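Local coordinates for protein cytochrome P450 (Novosphingobium aromaticivorans, PDB 3OFT) that is a haem-binding member of the cytochrome P450 superfamily, holding protoporphyrin IX and its iron within a largely helical fold, at residues A[185-190]-A[223-228]; A[192-197]-A[204-209]; A[257-260]-A[265-268]; A[259-264]-A[367-372]. All blocks are in the same frame, centred on the assembly; numbering follows the deposited sequence.

Interaction 1 of 4, residues A[185-190]-A[223-228]; sequences AADDYL and EARRMC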
loop_
_atom_site.group_PDB
_atom_site.type_symbol
_atom_site.label_atom_id
_atom_site.label_comp_id
_atom_site.label_asym_id
_atom_site.label_seq_id
_atom_site.Cartn_x
_atom_site.Cartn_y
_atom_site.Cartn_z
ATOM N N ALA A 185 2.541 -3.340 -20.546
ATOM C CA ALA A 185 3.523 -2.261 -20.327
ATOM C C ALA A 185 4.417 -2.614 -19.143
ATOM O O ALA A 185 5.614 -2.452 -19.233
ATOM C CB ALA A 185 2.842 -0.889 -20.070
ATOM N N ALA A 186 3.828 -3.075 -18.032
ATOM C CA ALA A 186 4.650 -3.485 -16.887
ATOM C C ALA A 186 5.594 -4.617 -17.239
ATOM O O ALA A 186 6.786 -4.548 -16.941
ATOM C CB ALA A 186 3.794 -3.877 -15.721
ATOM N N ASP A 187 5.056 -5.666 -17.857
ATOM C CA ASP A 187 5.868 -6.814 -18.269
ATOM C C ASP A 187 7.027 -6.396 -19.162
ATOM O O ASP A 187 8.134 -6.903 -18.998
ATOM C CB ASP A 187 5.007 -7.848 -19.002
ATOM C CG ASP A 187 4.143 -8.672 -18.047
ATOM O OD1 ASP A 187 3.343 -9.527 -18.529
ATOM O OD2 ASP A 187 4.256 -8.458 -16.809
ATOM N N ASP A 188 6.759 -5.521 -20.123
ATOM C CA ASP A 188 7.794 -5.108 -21.076
ATOM C C ASP A 188 8.883 -4.293 -20.391
ATOM O O ASP A 188 10.043 -4.464 -20.686
ATOM C CB ASP A 188 7.225 -4.349 -22.281
ATOM C CG ASP A 188 6.436 -5.274 -23.225
ATOM O OD1 ASP A 188 6.717 -6.500 -23.201
ATOM O OD2 ASP A 188 5.549 -4.782 -23.958
ATOM N N TYR A 189 8.494 -3.418 -19.480
ATOM C CA TYR A 189 9.450 -2.705 -18.627
ATOM C C TYR A 189 10.338 -3.617 -17.759
ATOM O O TYR A 189 11.557 -3.400 -17.639
ATOM C CB TYR A 189 8.649 -1.825 -17.698
ATOM C CG TYR A 189 9.450 -0.950 -16.790
ATOM C CD1 TYR A 189 9.401 -1.128 -15.403
ATOM C CD2 TYR A 189 10.228 0.081 -17.301
ATOM C CE1 TYR A 189 10.095 -0.285 -14.552
ATOM C CE2 TYR A 189 10.934 0.937 -16.450
ATOM C CZ TYR A 189 10.855 0.741 -15.073
ATOM O OH TYR A 189 11.540 1.573 -14.228
ATOM N N LEU A 190 9.710 -4.613 -17.136
ATOM C CA LEU A 190 10.385 -5.541 -16.245
ATOM C C LEU A 190 11.197 -6.594 -16.995
ATOM O O LEU A 190 12.190 -7.099 -16.462
ATOM C CB LEU A 190 9.359 -6.253 -15.323
ATOM C CG LEU A 190 8.684 -5.296 -14.303
ATOM C CD1 LEU A 190 7.578 -6.028 -13.556
ATOM C CD2 LEU A 190 9.702 -4.633 -13.306
ATOM N N GLU A 223 5.690 -17.448 -14.181
ATOM C CA GLU A 223 5.554 -17.195 -12.739
ATOM C C GLU A 223 6.452 -16.030 -12.358
ATOM O O GLU A 223 6.028 -15.180 -11.603
ATOM C CB GLU A 223 5.893 -18.414 -11.907
ATOM C CG GLU A 223 4.886 -19.569 -12.029
ATOM C CD GLU A 223 5.487 -20.935 -11.669
ATOM O OE1 GLU A 223 6.707 -21.029 -11.390
ATOM O OE2 GLU A 223 4.733 -21.911 -11.741
ATOM N N ALA A 224 7.667 -15.974 -12.929
ATOM C CA ALA A 224 8.569 -14.841 -12.717
ATOM C C ALA A 224 7.897 -13.560 -13.181
ATOM O O ALA A 224 7.968 -12.568 -12.489
ATOM C CB ALA A 224 9.941 -15.056 -13.484
ATOM N N ARG A 225 7.272 -13.564 -14.371
ATOM C CA ARG A 225 6.583 -12.341 -14.840
ATOM C C ARG A 225 5.542 -11.844 -13.818
ATOM O O ARG A 225 5.500 -10.663 -13.531
ATOM C CB ARG A 225 5.821 -12.541 -16.168
ATOM C CG ARG A 225 6.675 -12.938 -17.401
ATOM C CD ARG A 225 5.799 -12.886 -18.643
ATOM N NE ARG A 225 6.498 -13.414 -19.819
ATOM C CZ ARG A 225 6.358 -14.644 -20.289
ATOM N NH1 ARG A 225 5.498 -15.502 -19.720
ATOM N NH2 ARG A 225 7.089 -15.017 -21.349
ATOM N N ARG A 226 4.698 -12.763 -13.349
ATOM C CA ARG A 226 3.586 -12.487 -12.387
ATOM C C ARG A 226 4.102 -12.021 -11.053
ATOM O O ARG A 226 3.510 -11.124 -10.427
ATOM C CB ARG A 226 2.753 -13.777 -12.156
ATOM C CG ARG A 226 1.987 -14.127 -13.471
ATOM C CD ARG A 226 1.492 -15.560 -13.485
ATOM N NE ARG A 226 0.512 -15.796 -12.431
ATOM C CZ ARG A 226 0.138 -16.990 -11.997
ATOM N NH1 ARG A 226 0.679 -18.083 -12.522
ATOM N NH2 ARG A 226 -0.755 -17.080 -10.999
ATOM N N MET A 227 5.167 -12.658 -10.570
ATOM C CA MET A 227 5.722 -12.265 -9.258
ATOM C C MET A 227 6.383 -10.876 -9.305
ATOM O O MET A 227 6.182 -10.025 -8.405
ATOM C CB MET A 227 6.717 -13.325 -8.766
ATOM C CG MET A 227 7.253 -13.122 -7.363
ATOM S SD MET A 227 8.681 -12.034 -7.388
ATOM C CE MET A 227 9.831 -12.985 -8.394
ATOM N N CYS A 228 7.173 -10.662 -10.352
ATOM C CA CYS A 228 7.859 -9.393 -10.549
ATOM C C CYS A 228 6.905 -8.240 -10.738
ATOM O O CYS A 228 7.179 -7.158 -10.192
ATOM C CB CYS A 228 8.823 -9.488 -11.734
ATOM S SG CYS A 228 10.288 -10.502 -11.288
HETATM O O HOH W 1 6.421 -8.859 -15.567
#
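Helices 179-199 and 221-252 approach with Asp187 set against Arg225 and, one turn on, Leu190 against Cys228, the CA atoms of these pairs being 6.5 Å and 7.3 Å apart. At the first pair a water molecule forms the polar link: it donates to Asp187 OD2 at 2.5 Å and to Arg225 O at 2.9 Å, bridging a carboxylate and a backbone carbonyl. The two side chains cross at about a right angle, and the carboxylate and guanidinium planes differ by 40°. What comes near Asp187 OD1 is the methylene CD of Arg225, at 4.2 Å, while Arg225 NE lies 5.2 Å from that oxygen. Each charge has a firmer partner elsewhere, since Asp187 OD1 forms a salt bridge with Arg229 and Arg225 NH1 forms one with Asp222. At the second pair a leucine methyl packs on the backbone and CB of Cys228. Leu190 points at the opposing helix with CG beside its own backbone N (chi1 -67°), and CD1 rests 3.6 Å from Cys228 O and 4.1 Å from Cys228 CB. By order along the chain the first helix corresponds to helix G of the P450 fold and the second to the long central helix that runs past the haem. Phe149 of helix 144-152 packs on Leu190, and Phe206 of helix 205-210 packs on Cys228.

Interaction 2 of 4, residues A[192-197]-A[204-209]; sequences PFIEKR and DLFSRI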
loop_
_atom_site.group_PDB
_atom_site.type_symbol
_atom_site.label_atom_id
_atom_site.label_comp_id
_atom_site.label_asym_id
_atom_site.label_seq_id
_atom_site.Cartn_x
_atom_site.Cartn_y
_atom_site.Cartn_z
ATOM N N PRO A 192 13.488 -6.869 -19.362
ATOM C CA PRO A 192 14.962 -6.911 -19.479
ATOM C C PRO A 192 15.671 -7.235 -18.148
ATOM O O PRO A 192 16.702 -7.932 -18.139
ATOM C CB PRO A 192 15.328 -5.519 -19.997
ATOM C CG PRO A 192 14.080 -4.984 -20.634
ATOM C CD PRO A 192 12.911 -5.609 -19.885
ATOM N N PHE A 193 15.127 -6.742 -17.029
ATOM C CA PHE A 193 15.706 -7.031 -15.714
ATOM C C PHE A 193 15.642 -8.511 -15.338
ATOM O O PHE A 193 16.612 -9.062 -14.805
ATOM C CB PHE A 193 14.991 -6.258 -14.573
ATOM C CG PHE A 193 14.699 -4.806 -14.875
ATOM C CD1 PHE A 193 15.651 -3.976 -15.487
ATOM C CD2 PHE A 193 13.457 -4.255 -14.510
ATOM C CE1 PHE A 193 15.353 -2.623 -15.744
ATOM C CE2 PHE A 193 13.171 -2.885 -14.722
ATOM C CZ PHE A 193 14.119 -2.078 -15.365
ATOM N N ILE A 194 14.459 -9.107 -15.524
ATOM C CA ILE A 194 14.192 -10.519 -15.213
ATOM C C ILE A 194 15.093 -11.411 -16.059
ATOM O O ILE A 194 15.719 -12.334 -15.539
ATOM C CB ILE A 194 12.680 -10.877 -15.492
ATOM C CG1 ILE A 194 11.769 -9.999 -14.625
ATOM C CG2 ILE A 194 12.403 -12.385 -15.267
ATOM C CD1 ILE A 194 10.248 -10.045 -14.977
ATOM N N GLU A 195 15.151 -11.122 -17.358
ATOM C CA GLU A 195 15.936 -11.927 -18.284
ATOM C C GLU A 195 17.375 -11.983 -17.792
ATOM O O GLU A 195 17.957 -13.060 -17.693
ATOM C CB GLU A 195 15.859 -11.329 -19.686
ATOM C CG GLU A 195 16.687 -12.042 -20.729
ATOM C CD GLU A 195 17.447 -11.040 -21.569
ATOM O OE1 GLU A 195 18.493 -10.519 -21.080
ATOM O OE2 GLU A 195 16.990 -10.756 -22.703
ATOM N N LYS A 196 17.914 -10.815 -17.426
ATOM C CA LYS A 196 19.299 -10.698 -16.968
ATOM C C LYS A 196 19.532 -11.436 -15.661
ATOM O O LYS A 196 20.530 -12.144 -15.531
ATOM C CB LYS A 196 19.720 -9.223 -16.854
ATOM C CG LYS A 196 21.203 -8.991 -16.520
ATOM C CD LYS A 196 21.551 -7.507 -16.426
ATOM C CE LYS A 196 21.349 -6.785 -17.770
ATOM N NZ LYS A 196 21.699 -5.320 -17.672
ATOM N N ARG A 197 18.627 -11.267 -14.702
ATOM C CA ARG A 197 18.801 -11.826 -13.370
ATOM C C ARG A 197 18.512 -13.325 -13.263
ATOM O O ARG A 197 19.064 -14.000 -12.377
ATOM C CB ARG A 197 18.047 -10.991 -12.319
ATOM C CG ARG A 197 18.891 -9.808 -11.786
ATOM C CD ARG A 197 18.092 -8.525 -11.400
ATOM N NE ARG A 197 17.965 -7.816 -12.653
ATOM C CZ ARG A 197 18.532 -6.677 -13.031
ATOM N NH1 ARG A 197 19.241 -5.895 -12.239
ATOM N NH2 ARG A 197 18.327 -6.315 -14.270
ATOM N N ASP A 204 20.786 -8.724 -5.823
ATOM C CA ASP A 204 19.638 -7.828 -5.694
ATOM C C ASP A 204 18.339 -8.580 -5.385
ATOM O O ASP A 204 18.302 -9.808 -5.393
ATOM C CB ASP A 204 19.454 -7.071 -7.008
ATOM C CG ASP A 204 19.097 -8.006 -8.144
ATOM O OD1 ASP A 204 17.884 -8.185 -8.420
ATOM O OD2 ASP A 204 20.014 -8.634 -8.709
ATOM N N LEU A 205 17.254 -7.817 -5.169
ATOM C CA LEU A 205 15.954 -8.416 -4.839
ATOM C C LEU A 205 15.454 -9.451 -5.827
ATOM O O LEU A 205 15.056 -10.541 -5.406
ATOM C CB LEU A 205 14.879 -7.343 -4.655
ATOM C CG LEU A 205 13.465 -7.756 -4.251
ATOM C CD1 LEU A 205 13.449 -8.644 -2.977
ATOM C CD2 LEU A 205 12.527 -6.504 -4.104
ATOM N N PHE A 206 15.409 -9.128 -7.120
ATOM C CA PHE A 206 14.858 -10.088 -8.086
ATOM C C PHE A 206 15.718 -11.349 -8.116
ATOM O O PHE A 206 15.196 -12.471 -8.093
ATOM C CB PHE A 206 14.767 -9.501 -9.501
ATOM C CG PHE A 206 13.541 -8.635 -9.763
ATOM C CD1 PHE A 206 12.622 -8.323 -8.759
ATOM C CD2 PHE A 206 13.321 -8.134 -11.063
ATOM C CE1 PHE A 206 11.479 -7.502 -9.040
ATOM C CE2 PHE A 206 12.200 -7.296 -11.357
ATOM C CZ PHE A 206 11.295 -6.990 -10.360
ATOM N N SER A 207 17.034 -11.171 -8.209
ATOM C CA SER A 207 17.976 -12.306 -8.271
ATOM C C SER A 207 17.791 -13.280 -7.130
ATOM O O SER A 207 17.848 -14.513 -7.306
ATOM C CB SER A 207 19.427 -11.818 -8.206
ATOM O OG SER A 207 19.793 -11.093 -9.356
ATOM N N ARG A 208 17.607 -12.729 -5.949
ATOM C CA ARG A 208 17.515 -13.553 -4.782
ATOM C C ARG A 208 16.223 -14.348 -4.682
ATOM O O ARG A 208 16.215 -15.462 -4.178
ATOM C CB ARG A 208 17.751 -12.701 -3.565
ATOM C CG ARG A 208 19.281 -12.664 -3.295
ATOM C CD ARG A 208 19.617 -11.832 -2.107
ATOM N NE ARG A 208 18.791 -10.656 -2.221
ATOM C CZ ARG A 208 17.745 -10.421 -1.467
ATOM N NH1 ARG A 208 17.436 -11.259 -0.481
ATOM N NH2 ARG A 208 17.022 -9.336 -1.719
ATOM N N ILE A 209 15.134 -13.793 -5.186
ATOM C CA ILE A 209 13.866 -14.533 -5.156
ATOM C C ILE A 209 13.863 -15.566 -6.278
ATOM O O ILE A 209 13.457 -16.720 -6.074
ATOM C CB ILE A 209 12.645 -13.592 -5.351
ATOM C CG1 ILE A 209 12.534 -12.608 -4.164
ATOM C CG2 ILE A 209 11.375 -14.438 -5.454
ATOM C CD1 ILE A 209 11.462 -11.511 -4.327
#
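Phe193 O, on a residue that packs against Phe206, accepts three N-H groups of Arg197: the helical backbone N at 3.0 Å and two from the guanidinium. Arg197 NE reaches this oxygen at 2.8 Å with an N-H...O angle of 167°, from above the carbonyl plane, whereas NH2 makes a longer bond of 3.3 Å within it. Both use the guanidinium edge side-on, so the arginine folds back along its own helix; bends at chi2 and chi3 (chi3 -85°) make that possible. The fold-back presents the methylenes to the other helix. CD of Arg197 lies 3.0 Å from Asp204 OD1 and 4.0 Å from Phe206 CB, while Arg197 NE stays 4.2 Å from OD1, too far for a salt bridge, with the guanidinium and carboxylate planes nearly perpendicular. Asp204 is the N-cap of helix 205-210: its OD1 takes a nearly straight bond from Ser207 N at 3.1 Å. The Phe206 ring is met obliquely by Phe193 CB and by Ile194 CG1, the latter 4.3 Å from Phe206 CE2. The short helical segments cross at -50°, and Ile194 also touches Cys228 of helix 221-252. The buried carboxylate, near the positive guanidinium and at the start of a helix, is probably stabilised in its anionic form by both.

Interaction 3 of 4, residues A[257-260]-A[265-268]; sequences QRLL and DLIP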
loop_
_atom_site.group_PDB
_atom_site.type_symbol
_atom_site.label_atom_id
_atom_site.label_comp_id
_atom_site.label_asym_id
_atom_site.label_seq_id
_atom_site.Cartn_x
_atom_site.Cartn_y
_atom_site.Cartn_z
ATOM N N GLN A 257 7.142 17.942 14.056
ATOM C CA GLN A 257 8.421 18.212 13.383
ATOM C C GLN A 257 9.464 18.550 14.420
ATOM O O GLN A 257 10.628 18.074 14.364
ATOM C CB GLN A 257 8.324 19.440 12.444
ATOM C CG GLN A 257 7.553 19.213 11.175
ATOM C CD GLN A 257 7.487 20.477 10.306
ATOM O OE1 GLN A 257 6.403 20.860 9.868
ATOM N NE2 GLN A 257 8.628 21.104 10.049
ATOM N N ARG A 258 9.063 19.406 15.371
ATOM C CA ARG A 258 10.001 19.836 16.401
ATOM C C ARG A 258 10.418 18.661 17.249
ATOM O O ARG A 258 11.586 18.482 17.520
ATOM C CB ARG A 258 9.381 20.909 17.304
ATOM C CG ARG A 258 9.295 22.276 16.656
ATOM C CD ARG A 258 8.840 23.283 17.703
ATOM N NE ARG A 258 7.389 23.467 17.692
ATOM C CZ ARG A 258 6.769 24.288 16.850
ATOM N NH1 ARG A 258 7.477 24.984 15.961
ATOM N NH2 ARG A 258 5.450 24.407 16.886
ATOM N N LEU A 259 9.457 17.865 17.680
ATOM C CA LEU A 259 9.791 16.646 18.454
ATOM C C LEU A 259 10.821 15.739 17.790
ATOM O O LEU A 259 11.811 15.313 18.420
ATOM C CB LEU A 259 8.494 15.855 18.752
ATOM C CG LEU A 259 8.651 14.514 19.472
ATOM C CD1 LEU A 259 9.283 14.690 20.872
ATOM C CD2 LEU A 259 7.255 13.836 19.548
ATOM N N LEU A 260 10.601 15.408 16.513
ATOM C CA LEU A 260 11.468 14.457 15.838
ATOM C C LEU A 260 12.800 15.031 15.360
ATOM O O LEU A 260 13.736 14.272 15.084
ATOM C CB LEU A 260 10.729 13.710 14.704
ATOM C CG LEU A 260 9.445 13.015 15.144
ATOM C CD1 LEU A 260 8.663 12.503 13.903
ATOM C CD2 LEU A 260 9.746 11.876 16.105
ATOM N N ASP A 265 15.996 9.861 17.782
ATOM C CA ASP A 265 15.825 8.488 18.302
ATOM C C ASP A 265 14.351 8.030 18.441
ATOM O O ASP A 265 14.104 6.854 18.672
ATOM C CB ASP A 265 16.570 8.322 19.650
ATOM C CG ASP A 265 16.128 9.348 20.724
ATOM O OD1 ASP A 265 16.095 10.581 20.419
ATOM O OD2 ASP A 265 15.809 8.941 21.885
ATOM N N LEU A 266 13.395 8.956 18.311
ATOM C CA LEU A 266 11.959 8.685 18.295
ATOM C C LEU A 266 11.427 8.466 16.888
ATOM O O LEU A 266 10.258 8.166 16.716
ATOM C CB LEU A 266 11.182 9.869 18.867
ATOM C CG LEU A 266 10.577 9.928 20.271
ATOM C CD1 LEU A 266 10.803 8.715 21.102
ATOM C CD2 LEU A 266 10.823 11.221 21.030
ATOM N N ILE A 267 12.268 8.643 15.888
ATOM C CA ILE A 267 11.799 8.382 14.499
ATOM C C ILE A 267 11.257 6.962 14.254
ATOM O O ILE A 267 10.191 6.832 13.640
ATOM C CB ILE A 267 12.855 8.866 13.446
ATOM C CG1 ILE A 267 12.822 10.387 13.371
ATOM C CG2 ILE A 267 12.709 8.134 12.046
ATOM C CD1 ILE A 267 14.064 10.990 12.593
ATOM N N PRO A 268 11.950 5.894 14.734
ATOM C CA PRO A 268 11.372 4.558 14.453
ATOM C C PRO A 268 9.989 4.401 15.082
ATOM O O PRO A 268 9.054 3.895 14.426
ATOM C CB PRO A 268 12.401 3.582 15.074
ATOM C CG PRO A 268 13.723 4.352 14.891
ATOM C CD PRO A 268 13.353 5.803 15.192
#
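Leu266 receives two leucines of helix 254-262, and each crosses it at about a right angle. Leu259 meets it methyl to methyl, CD1 standing 3.8 Å from Leu266 CD2. Leu260 reaches lower on the same residue, putting CD2 at 3.7 Å from Leu266 CB and 3.8 Å from Leu266 O, so the two neighbours touch different levels of one residue. Their first torsions differ as well: Leu259 has CG anti to the backbone N (chi1 176°), while Leu260 has it beside that nitrogen (chi1 -55°). In both, the branch end is nearer the opposing segment than the initial bond direction suggests. Leu266 itself has torsions away from the usual staggered values, and its branch positions are correspondingly less certain. The contact spans the short turn between two consecutive helices, 254-262 and 267-277, which by position match helices J and K of the P450 fold, the second being the one that carries the family's ExxR sequence motif. Leu260 also meets Ile267: its CB lies 4.1 Å from Ile267 CG1. The closest backbone approach is here too, with the CA atoms of Leu260 and Ile267 6.2 Å apart. Helix 348-365 covers this inner end, Leu363 packing on Leu260 and Leu359 on Ile267. At the outer end Leu259 is only partly buried and packs on Phe326.

Interaction 4 of 4, residues A[259-264]-A[367-372]; sequences LLRERP and PEFALA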
loop_
_atom_site.group_PDB
_atom_site.type_symbol
_atom_site.label_atom_id
_atom_site.label_comp_id
_atom_site.label_asym_id
_atom_site.label_seq_id
_atom_site.Cartn_x
_atom_site.Cartn_y
_atom_site.Cartn_z
ATOM N N LEU A 259 9.457 17.865 17.680
ATOM C CA LEU A 259 9.791 16.646 18.454
ATOM C C LEU A 259 10.821 15.739 17.790
ATOM O O LEU A 259 11.811 15.313 18.420
ATOM C CB LEU A 259 8.494 15.855 18.752
ATOM C CG LEU A 259 8.651 14.514 19.472
ATOM C CD1 LEU A 259 9.283 14.690 20.872
ATOM C CD2 LEU A 259 7.255 13.836 19.548
ATOM N N LEU A 260 10.601 15.408 16.513
ATOM C CA LEU A 260 11.468 14.457 15.838
ATOM C C LEU A 260 12.800 15.031 15.360
ATOM O O LEU A 260 13.736 14.272 15.084
ATOM C CB LEU A 260 10.729 13.710 14.704
ATOM C CG LEU A 260 9.445 13.015 15.144
ATOM C CD1 LEU A 260 8.663 12.503 13.903
ATOM C CD2 LEU A 260 9.746 11.876 16.105
ATOM N N ARG A 261 12.897 16.357 15.246
ATOM C CA ARG A 261 14.196 16.995 15.034
ATOM C C ARG A 261 15.028 17.078 16.323
ATOM O O ARG A 261 16.238 16.881 16.283
ATOM C CB ARG A 261 14.068 18.353 14.299
ATOM C CG ARG A 261 13.768 18.060 12.797
ATOM C CD ARG A 261 14.148 19.107 11.664
ATOM N NE ARG A 261 12.997 19.920 11.540
ATOM C CZ ARG A 261 12.170 20.133 10.523
ATOM N NH1 ARG A 261 12.310 19.756 9.228
ATOM N NH2 ARG A 261 11.153 20.857 10.884
ATOM N N GLU A 262 14.366 17.361 17.440
ATOM C CA GLU A 262 15.013 17.318 18.752
ATOM C C GLU A 262 15.409 15.890 19.162
ATOM O O GLU A 262 16.491 15.665 19.715
ATOM C CB GLU A 262 14.093 17.933 19.798
ATOM C CG GLU A 262 14.540 17.639 21.240
ATOM C CD GLU A 262 14.267 18.780 22.201
ATOM O OE1 GLU A 262 15.062 18.937 23.175
ATOM O OE2 GLU A 262 13.269 19.518 21.976
ATOM N N ARG A 263 14.521 14.930 18.912
ATOM C CA ARG A 263 14.760 13.558 19.350
ATOM C C ARG A 263 14.688 12.613 18.135
ATOM O O ARG A 263 13.676 11.969 17.898
ATOM C CB ARG A 263 13.753 13.192 20.476
ATOM C CG ARG A 263 14.212 13.652 21.905
ATOM C CD ARG A 263 15.101 12.536 22.487
ATOM N NE ARG A 263 15.396 12.675 23.904
ATOM C CZ ARG A 263 16.082 11.778 24.586
ATOM N NH1 ARG A 263 16.515 10.674 23.974
ATOM N NH2 ARG A 263 16.316 11.966 25.886
ATOM N N PRO A 264 15.772 12.540 17.347
ATOM C CA PRO A 264 15.772 11.669 16.176
ATOM C C PRO A 264 15.640 10.199 16.548
ATOM O O PRO A 264 15.229 9.398 15.719
ATOM C CB PRO A 264 17.140 11.929 15.564
ATOM C CG PRO A 264 17.401 13.311 15.900
ATOM C CD PRO A 264 16.971 13.395 17.349
ATOM N N PRO A 367 14.286 22.646 6.430
ATOM C CA PRO A 367 13.889 23.522 7.532
ATOM C C PRO A 367 12.457 23.249 7.909
ATOM O O PRO A 367 11.835 22.349 7.348
ATOM C CB PRO A 367 13.986 24.929 6.926
ATOM C CG PRO A 367 13.802 24.745 5.479
ATOM C CD PRO A 367 14.433 23.368 5.152
ATOM N N GLU A 368 11.912 24.059 8.805
ATOM C CA GLU A 368 10.524 23.902 9.204
ATOM C C GLU A 368 9.662 24.137 7.974
ATOM O O GLU A 368 9.966 25.038 7.157
ATOM C CB GLU A 368 10.156 24.875 10.324
ATOM C CG GLU A 368 8.747 24.645 10.839
ATOM C CD GLU A 368 8.434 25.357 12.158
ATOM O OE1 GLU A 368 7.298 25.176 12.636
ATOM O OE2 GLU A 368 9.300 26.096 12.717
ATOM N N PHE A 369 8.627 23.324 7.807
ATOM C CA PHE A 369 7.766 23.445 6.625
ATOM C C PHE A 369 6.289 23.455 7.019
ATOM O O PHE A 369 5.922 23.031 8.128
ATOM C CB PHE A 369 8.091 22.365 5.548
ATOM C CG PHE A 369 7.910 20.955 6.034
ATOM C CD1 PHE A 369 6.709 20.270 5.821
ATOM C CD2 PHE A 369 8.918 20.326 6.753
ATOM C CE1 PHE A 369 6.521 18.962 6.291
ATOM C CE2 PHE A 369 8.724 18.991 7.263
ATOM C CZ PHE A 369 7.524 18.327 7.005
ATOM N N ALA A 370 5.430 23.929 6.105
ATOM C CA ALA A 370 4.007 24.089 6.387
ATOM C C ALA A 370 3.195 23.932 5.123
ATOM O O ALA A 370 3.746 23.947 4.009
ATOM C CB ALA A 370 3.731 25.509 6.994
ATOM N N LEU A 371 1.873 23.836 5.279
ATOM C CA LEU A 371 1.033 23.873 4.090
ATOM C C LEU A 371 1.071 25.286 3.464
ATOM O O LEU A 371 1.238 26.281 4.176
ATOM C CB LEU A 371 -0.398 23.490 4.437
ATOM C CG LEU A 371 -0.629 22.043 4.895
ATOM C CD1 LEU A 371 -2.074 21.970 5.345
ATOM C CD2 LEU A 371 -0.357 21.006 3.810
ATOM N N ALA A 372 0.924 25.359 2.148
ATOM C CA ALA A 372 0.801 26.651 1.452
ATOM C C ALA A 372 -0.437 27.408 1.923
ATOM O O ALA A 372 -1.461 26.789 2.235
ATOM C CB ALA A 372 0.744 26.453 -0.044
#
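The antiparallel sheet near the C-terminus of the P450 fold, in which strand 369-371 pairs with strand 386-394, adjoins helix 254-262 where Arg261 reaches Pro367, Glu368 and Phe369. The backbones themselves stay well apart: the nearest CA atoms, those of Arg261 and Glu368, are 9.8 Å from each other, and only 121 Å² is buried in all, so a single long side chain spans the gap. The CB of Arg261 points toward segment 367-372, and a bend at chi3 (-90°) turns the guanidinium onto the backbone of Pro367 and Glu368. There its NH1 is 3.2 Å from Pro367 O, and its NH2 is 3.5 Å from Glu368 CA. A weak hydrogen bond from NH1 to Leu363 O ties the same group to the end of helix 348-365. The carboxylate of Glu368 is not in contact with the guanidinium, its extended chain carrying OE2 to 5.9 Å from Arg261 NH2; it makes a long, weak ion pair with Arg258 of the same helix. Phe369 packs on Leu250 and Ala251 of helix 221-252, with Trp362 meeting it edge-to-face. At the ring's edge, near its plane, Arg261 NH1 lies 4.2 Å from Phe369 CE2.

In the fold
The four contacts form two clusters in the P450 fold. Interactions 1 and 2 have centres 11 Å apart, share helix 179-199, and pack together through Cys228 against Ile194 and Phe206; along the chain, both segments of interaction 2 fall between those of interaction 1. Interactions 3 and 4, 9 Å apart, share Leu259 and Leu260 of helix 254-262. The clusters are separated by 36 to 39 Å between centres. Helix 221-252, which takes part in interaction 1 and directly precedes helix 254-262, runs from one cluster toward the other, while interaction 4 adds the late strand 369-371 to the second.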